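Local coordinates for BH1974 protein (Bacillus halodurans, PDB 3ON5), which belongs to the XdhC/CoxI family and probably assists the maturation of molybdenum-cofactor enzymes of the xanthine dehydrogenase type, at residues A[35-40]-A[79-84]; A[209-214]-A[238-243]. All blocks are in the same frame, centred on the assembly; numbering follows the deposited sequence.

After helix 22-30 the chain enters strand 36-46, runs through further strands, and returns in helix 73-87; contact 1 closes this loop, with 38 residues between its segments, and ties the helix to an antiparallel sheet. The chain then builds a second antiparallel sheet from strands 143-149, 155-161, 167-168 and 191-196 before the parallel sheet begins with strand 200-205. Contact 2 closes a second loop there, with 23 intervening residues, joining helix 211-221 to the turn that precedes strand 245-248. The loops follow in series: neither nests in nor crosses the other. The contact centres lie 38 Å apart and their nearest atoms about 21 Å apart, contact 1 on the first antiparallel sheet and contact 2 beside the parallel one.

Contact 1. Residues A[35-40]-A[79-84]; sequences PRVMAT and IKAQKV
Val37, on strand 36-46, meets Ala81 and Val84 of helix 73-87, and the pairing is closest at Val37 and Ala81, whose CA atoms lie 5.8 Å apart. Following Val37 outward, CB comes first, 3.9 Å from the methyl carbon CB of Ala81. Beyond it the side chain forks. Val37 CG1, anti to the backbone N (chi1 173°), comes between the two helix residues, 3.9 Å from Val84 CG1 and 4.0 Å from Ala81 CB, so this one methyl bridges both. CG2, the other branch, is turned to the helix backbone, with Ala81 O as its nearest partner across the contact. No hydrogen bond joins the segments; this methyl only packs against the carbonyl oxygen, and the rest is apolar. The two touching helix residues are three positions apart, which puts them on one face of the helix, and Val84 is held in the helical course by its N bonding to Lys80 O at 2.9 Å.

All three residues are buried, and together the segments cover 133 Å² of surface. Phe58 of the neighbouring strand 55-59 also packs on Ala81, Pro121 of strand 113-121 on Val84, and Trp105 of the second subunit reaches Val37. Arg36 and Met38, the strand neighbours of Val37, direct their CB atoms away from the helix, as expected for successive residues of an extended strand. Small and branched apolar residues of an alpha helix laid against one face of a five-stranded antiparallel sheet, here on its central strand, are characteristic of a two-layer alpha/beta arrangement.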
loop_
_atom_site.group_PDB
_atom_site.type_symbol
_atom_site.label_atom_id
_atom_site.label_comp_id
_atom_site.label_asym_id
_atom_site.label_seq_id
_atom_site.Cartn_x
_atom_site.Cartn_y
_atom_site.Cartn_z
ATOM N N PRO A 35 1.502 -5.832 22.993
ATOM C CA PRO A 35 1.993 -7.214 23.150
ATOM C C PRO A 35 3.049 -7.585 22.102
ATOM O O PRO A 35 2.851 -7.369 20.899
ATOM C CB PRO A 35 0.735 -8.051 22.969
ATOM C CG PRO A 35 -0.334 -7.197 23.464
ATOM C CD PRO A 35 0.032 -5.786 23.082
ATOM N N ARG A 36 4.211 -8.046 22.576
ATOM C CA ARG A 36 5.324 -8.497 21.742
ATOM C C ARG A 36 5.944 -9.762 22.286
ATOM O O ARG A 36 6.102 -9.907 23.498
ATOM C CB ARG A 36 6.428 -7.452 21.595
ATOM C CG ARG A 36 6.112 -6.239 20.787
ATOM C CD ARG A 36 7.359 -5.359 20.668
ATOM N NE ARG A 36 7.077 -4.094 19.986
ATOM C CZ ARG A 36 6.703 -2.974 20.601
ATOM N NH1 ARG A 36 6.599 -2.935 21.926
ATOM N NH2 ARG A 36 6.444 -1.880 19.896
ATOM N N VAL A 37 6.317 -10.673 21.373
ATOM C CA VAL A 37 7.045 -11.904 21.665
ATOM C C VAL A 37 8.373 -11.769 20.948
ATOM O O VAL A 37 8.436 -11.316 19.810
ATOM C CB VAL A 37 6.278 -13.194 21.324
ATOM C CG1 VAL A 37 7.150 -14.430 21.502
ATOM C CG2 VAL A 37 5.036 -13.305 22.177
HETATM N N MSE A 38 9.433 -12.049 21.660
HETATM C CA MSE A 38 10.761 -11.946 21.127
HETATM C C MSE A 38 11.249 -13.325 20.731
HETATM O O MSE A 38 11.196 -14.244 21.557
HETATM C CB MSE A 38 11.650 -11.313 22.172
HETATM C CG MSE A 38 12.973 -10.879 21.650
HETATM SE SE MSE A 38 14.054 -10.433 23.187
HETATM C CE MSE A 38 15.518 -9.565 22.066
ATOM N N ALA A 39 11.688 -13.480 19.454
ATOM C CA ALA A 39 12.249 -14.726 18.925
ATOM C C ALA A 39 13.744 -14.603 18.816
ATOM O O ALA A 39 14.228 -13.623 18.270
ATOM C CB ALA A 39 11.646 -15.068 17.577
ATOM N N THR A 40 14.481 -15.568 19.369
ATOM C CA THR A 40 15.941 -15.565 19.345
ATOM C C THR A 40 16.430 -16.932 18.879
ATOM O O THR A 40 15.971 -17.960 19.388
ATOM C CB THR A 40 16.501 -15.187 20.735
ATOM O OG1 THR A 40 15.896 -13.977 21.173
ATOM C CG2 THR A 40 18.011 -15.016 20.746
ATOM N N ILE A 79 2.044 -17.948 14.871
ATOM C CA ILE A 79 1.028 -18.717 15.581
ATOM C C ILE A 79 1.614 -19.116 16.935
ATOM O O ILE A 79 0.933 -18.948 17.952
ATOM C CB ILE A 79 0.540 -19.943 14.723
ATOM C CG1 ILE A 79 -0.461 -19.509 13.619
ATOM C CG2 ILE A 79 -0.156 -21.012 15.584
ATOM C CD1 ILE A 79 0.009 -18.535 12.553
ATOM N N LYS A 80 2.873 -19.619 16.955
ATOM C CA LYS A 80 3.565 -20.018 18.195
ATOM C C LYS A 80 3.693 -18.808 19.152
ATOM O O LYS A 80 3.380 -18.932 20.335
ATOM C CB LYS A 80 4.955 -20.614 17.897
ATOM C CG LYS A 80 5.003 -21.804 16.936
ATOM C CD LYS A 80 4.562 -23.143 17.494
ATOM C CE LYS A 80 4.727 -24.180 16.410
ATOM N NZ LYS A 80 4.407 -25.555 16.862
ATOM N N ALA A 81 4.084 -17.629 18.613
ATOM C CA ALA A 81 4.231 -16.366 19.349
ATOM C C ALA A 81 2.927 -15.958 20.007
ATOM O O ALA A 81 2.936 -15.527 21.148
ATOM C CB ALA A 81 4.702 -15.266 18.419
ATOM N N GLN A 82 1.807 -16.130 19.303
ATOM C CA GLN A 82 0.461 -15.814 19.761
ATOM C C GLN A 82 0.107 -16.700 20.979
ATOM O O GLN A 82 -0.462 -16.202 21.950
ATOM C CB GLN A 82 -0.492 -16.032 18.583
ATOM C CG GLN A 82 -1.776 -15.209 18.584
ATOM C CD GLN A 82 -2.310 -14.983 17.174
ATOM O OE1 GLN A 82 -1.609 -15.145 16.160
ATOM N NE2 GLN A 82 -3.531 -14.477 17.076
ATOM N N LYS A 83 0.526 -17.989 20.958
ATOM C CA LYS A 83 0.303 -18.953 22.050
ATOM C C LYS A 83 1.170 -18.581 23.249
ATOM O O LYS A 83 0.651 -18.530 24.370
ATOM C CB LYS A 83 0.583 -20.405 21.597
ATOM N N VAL A 84 2.477 -18.277 23.002
ATOM C CA VAL A 84 3.471 -17.868 24.004
ATOM C C VAL A 84 2.941 -16.618 24.763
ATOM O O VAL A 84 3.014 -16.591 25.990
ATOM C CB VAL A 84 4.864 -17.624 23.355
ATOM C CG1 VAL A 84 5.812 -16.861 24.277
ATOM C CG2 VAL A 84 5.495 -18.937 22.906
#

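Contact 2. Residues A[209-214]-A[238-243]; sequences PDVPPL and HFFPDA
Phe240 extends its ring to Val211 and Pro212, near the beginning of helix 211-221, and ring atom CE1 makes most of the contact. The ring is delivered by a chi1 of -50°, which sets CG opposite the carbonyl carbon and beside the backbone N, while a chi2 of -86° turns it roughly perpendicular to the CA-CB-CG plane. From there Phe240 CE1 approaches Pro212 CG at 3.7 Å and Val211 CG1 at the same 3.7 Å. Pro212 also presents its N to Phe240 CE1 at 3.6 Å; as a proline nitrogen it has no hydrogen to donate, so this is plain packing. Both Pro212 N and Val211 CG1 come at the ring obliquely. Val211 contributes the methyl that lies opposite its own backbone N (chi1 -178°). Pro212 reaches the backbone as well, its CB lying 3.6 Å from Phe239 O.

The end of the Phe239 side chain leads away from the helix, and His238 CE1 lies 3.5 Å above one face of the Phe239 ring, offset toward its rim. Phe240 opens a type I beta turn that ends at Ala243, whose N bonds to Phe240 O at 3.3 Å. Asp242 within that turn is hydrogen-bonded through OD2 to Thr216 OG1 on the same helix. With an alanine at Phe240, Val211 CG1 and the Pro212 ring would probably lose their partner, leaving a gap beside the helix. Phe240 also touches Ala207. Parallel strands in the order 3-2-1-4-5-6, with helix 211-221 in the crossover from strand 200-205 to strand 223-229, mark the Rossmann fold of XdhC proteins, whose first helix here receives the turn before strand 245-248.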
loop_
_atom_site.group_PDB
_atom_site.type_symbol
_atom_site.label_atom_id
_atom_site.label_comp_id
_atom_site.label_asym_id
_atom_site.label_seq_id
_atom_site.Cartn_x
_atom_site.Cartn_y
_atom_site.Cartn_z
ATOM N N PRO A 209 30.666 16.235 -2.008
ATOM C CA PRO A 209 29.477 15.541 -2.556
ATOM C C PRO A 209 29.641 14.015 -2.724
ATOM O O PRO A 209 28.663 13.334 -3.073
ATOM C CB PRO A 209 29.285 16.191 -3.923
ATOM C CG PRO A 209 30.578 16.811 -4.254
ATOM C CD PRO A 209 31.191 17.227 -2.964
ATOM N N ASP A 210 30.833 13.461 -2.423
ATOM C CA ASP A 210 31.088 12.018 -2.494
ATOM C C ASP A 210 30.804 11.308 -1.140
ATOM O O ASP A 210 30.697 10.072 -1.101
ATOM C CB ASP A 210 32.541 11.751 -2.927
ATOM C CG ASP A 210 33.654 12.376 -2.083
ATOM O OD1 ASP A 210 33.553 13.579 -1.738
ATOM O OD2 ASP A 210 34.686 11.730 -1.913
ATOM N N VAL A 211 30.654 12.096 -0.045
ATOM C CA VAL A 211 30.476 11.617 1.331
ATOM C C VAL A 211 28.981 11.254 1.621
ATOM O O VAL A 211 28.780 10.246 2.306
ATOM C CB VAL A 211 31.010 12.659 2.348
ATOM C CG1 VAL A 211 30.870 12.159 3.780
ATOM C CG2 VAL A 211 32.469 12.984 2.057
ATOM N N PRO A 212 27.931 11.965 1.121
ATOM C CA PRO A 212 26.550 11.561 1.457
ATOM C C PRO A 212 26.225 10.070 1.144
ATOM O O PRO A 212 25.623 9.465 2.054
ATOM C CB PRO A 212 25.704 12.499 0.596
ATOM C CG PRO A 212 26.514 13.718 0.514
ATOM C CD PRO A 212 27.911 13.209 0.325
ATOM N N PRO A 213 26.620 9.423 -0.010
ATOM C CA PRO A 213 26.273 7.996 -0.192
ATOM C C PRO A 213 26.935 7.095 0.851
ATOM O O PRO A 213 26.294 6.155 1.316
ATOM C CB PRO A 213 26.784 7.659 -1.598
ATOM C CG PRO A 213 27.660 8.737 -1.999
ATOM C CD PRO A 213 27.309 9.949 -1.213
ATOM N N LEU A 214 28.186 7.398 1.242
ATOM C CA LEU A 214 28.919 6.644 2.249
ATOM C C LEU A 214 28.211 6.715 3.607
ATOM O O LEU A 214 28.134 5.697 4.291
ATOM C CB LEU A 214 30.349 7.183 2.356
ATOM C CG LEU A 214 31.216 6.613 3.454
ATOM C CD1 LEU A 214 31.642 5.208 3.140
ATOM C CD2 LEU A 214 32.407 7.467 3.644
ATOM N N HIS A 238 20.478 18.645 5.440
ATOM C CA HIS A 238 19.745 17.974 4.361
ATOM C C HIS A 238 20.697 17.141 3.471
ATOM O O HIS A 238 20.227 16.165 2.879
ATOM C CB HIS A 238 18.925 18.942 3.510
ATOM C CG HIS A 238 19.718 20.010 2.842
ATOM N ND1 HIS A 238 20.265 19.820 1.583
ATOM C CD2 HIS A 238 19.994 21.266 3.263
ATOM C CE1 HIS A 238 20.879 20.955 1.289
ATOM N NE2 HIS A 238 20.744 21.858 2.269
ATOM N N PHE A 239 22.022 17.454 3.441
ATOM C CA PHE A 239 22.985 16.629 2.702
ATOM C C PHE A 239 23.242 15.297 3.397
ATOM O O PHE A 239 23.490 14.306 2.719
ATOM C CB PHE A 239 24.323 17.335 2.508
ATOM C CG PHE A 239 24.267 18.608 1.724
ATOM C CD1 PHE A 239 23.824 18.612 0.404
ATOM C CD2 PHE A 239 24.761 19.789 2.260
ATOM C CE1 PHE A 239 23.777 19.798 -0.330
ATOM C CE2 PHE A 239 24.743 20.971 1.515
ATOM C CZ PHE A 239 24.244 20.970 0.228
ATOM N N PHE A 240 23.198 15.274 4.748
ATOM C CA PHE A 240 23.495 14.086 5.547
ATOM C C PHE A 240 22.362 13.803 6.557
ATOM O O PHE A 240 22.567 13.891 7.774
ATOM C CB PHE A 240 24.835 14.280 6.283
ATOM C CG PHE A 240 25.991 14.737 5.424
ATOM C CD1 PHE A 240 26.772 13.822 4.732
ATOM C CD2 PHE A 240 26.324 16.080 5.340
ATOM C CE1 PHE A 240 27.851 14.245 3.953
ATOM C CE2 PHE A 240 27.402 16.501 4.559
ATOM C CZ PHE A 240 28.153 15.582 3.869
ATOM N N PRO A 241 21.149 13.442 6.088
ATOM C CA PRO A 241 20.055 13.184 7.033
ATOM C C PRO A 241 20.270 11.933 7.894
ATOM O O PRO A 241 19.605 11.794 8.921
ATOM C CB PRO A 241 18.852 12.987 6.115
ATOM C CG PRO A 241 19.425 12.529 4.842
ATOM C CD PRO A 241 20.683 13.290 4.693
ATOM N N ASP A 242 21.169 11.025 7.487
ATOM C CA ASP A 242 21.408 9.779 8.218
ATOM C C ASP A 242 22.585 9.890 9.197
ATOM O O ASP A 242 22.802 8.963 9.988
ATOM C CB ASP A 242 21.678 8.649 7.220
ATOM C CG ASP A 242 20.497 8.333 6.335
ATOM O OD1 ASP A 242 19.371 8.184 6.878
ATOM O OD2 ASP A 242 20.700 8.180 5.105
ATOM N N ALA A 243 23.349 11.000 9.129
ATOM C CA ALA A 243 24.483 11.251 10.013
ATOM C C ALA A 243 23.988 11.530 11.403
ATOM O O ALA A 243 23.031 12.287 11.575
ATOM C CB ALA A 243 25.336 12.416 9.508
#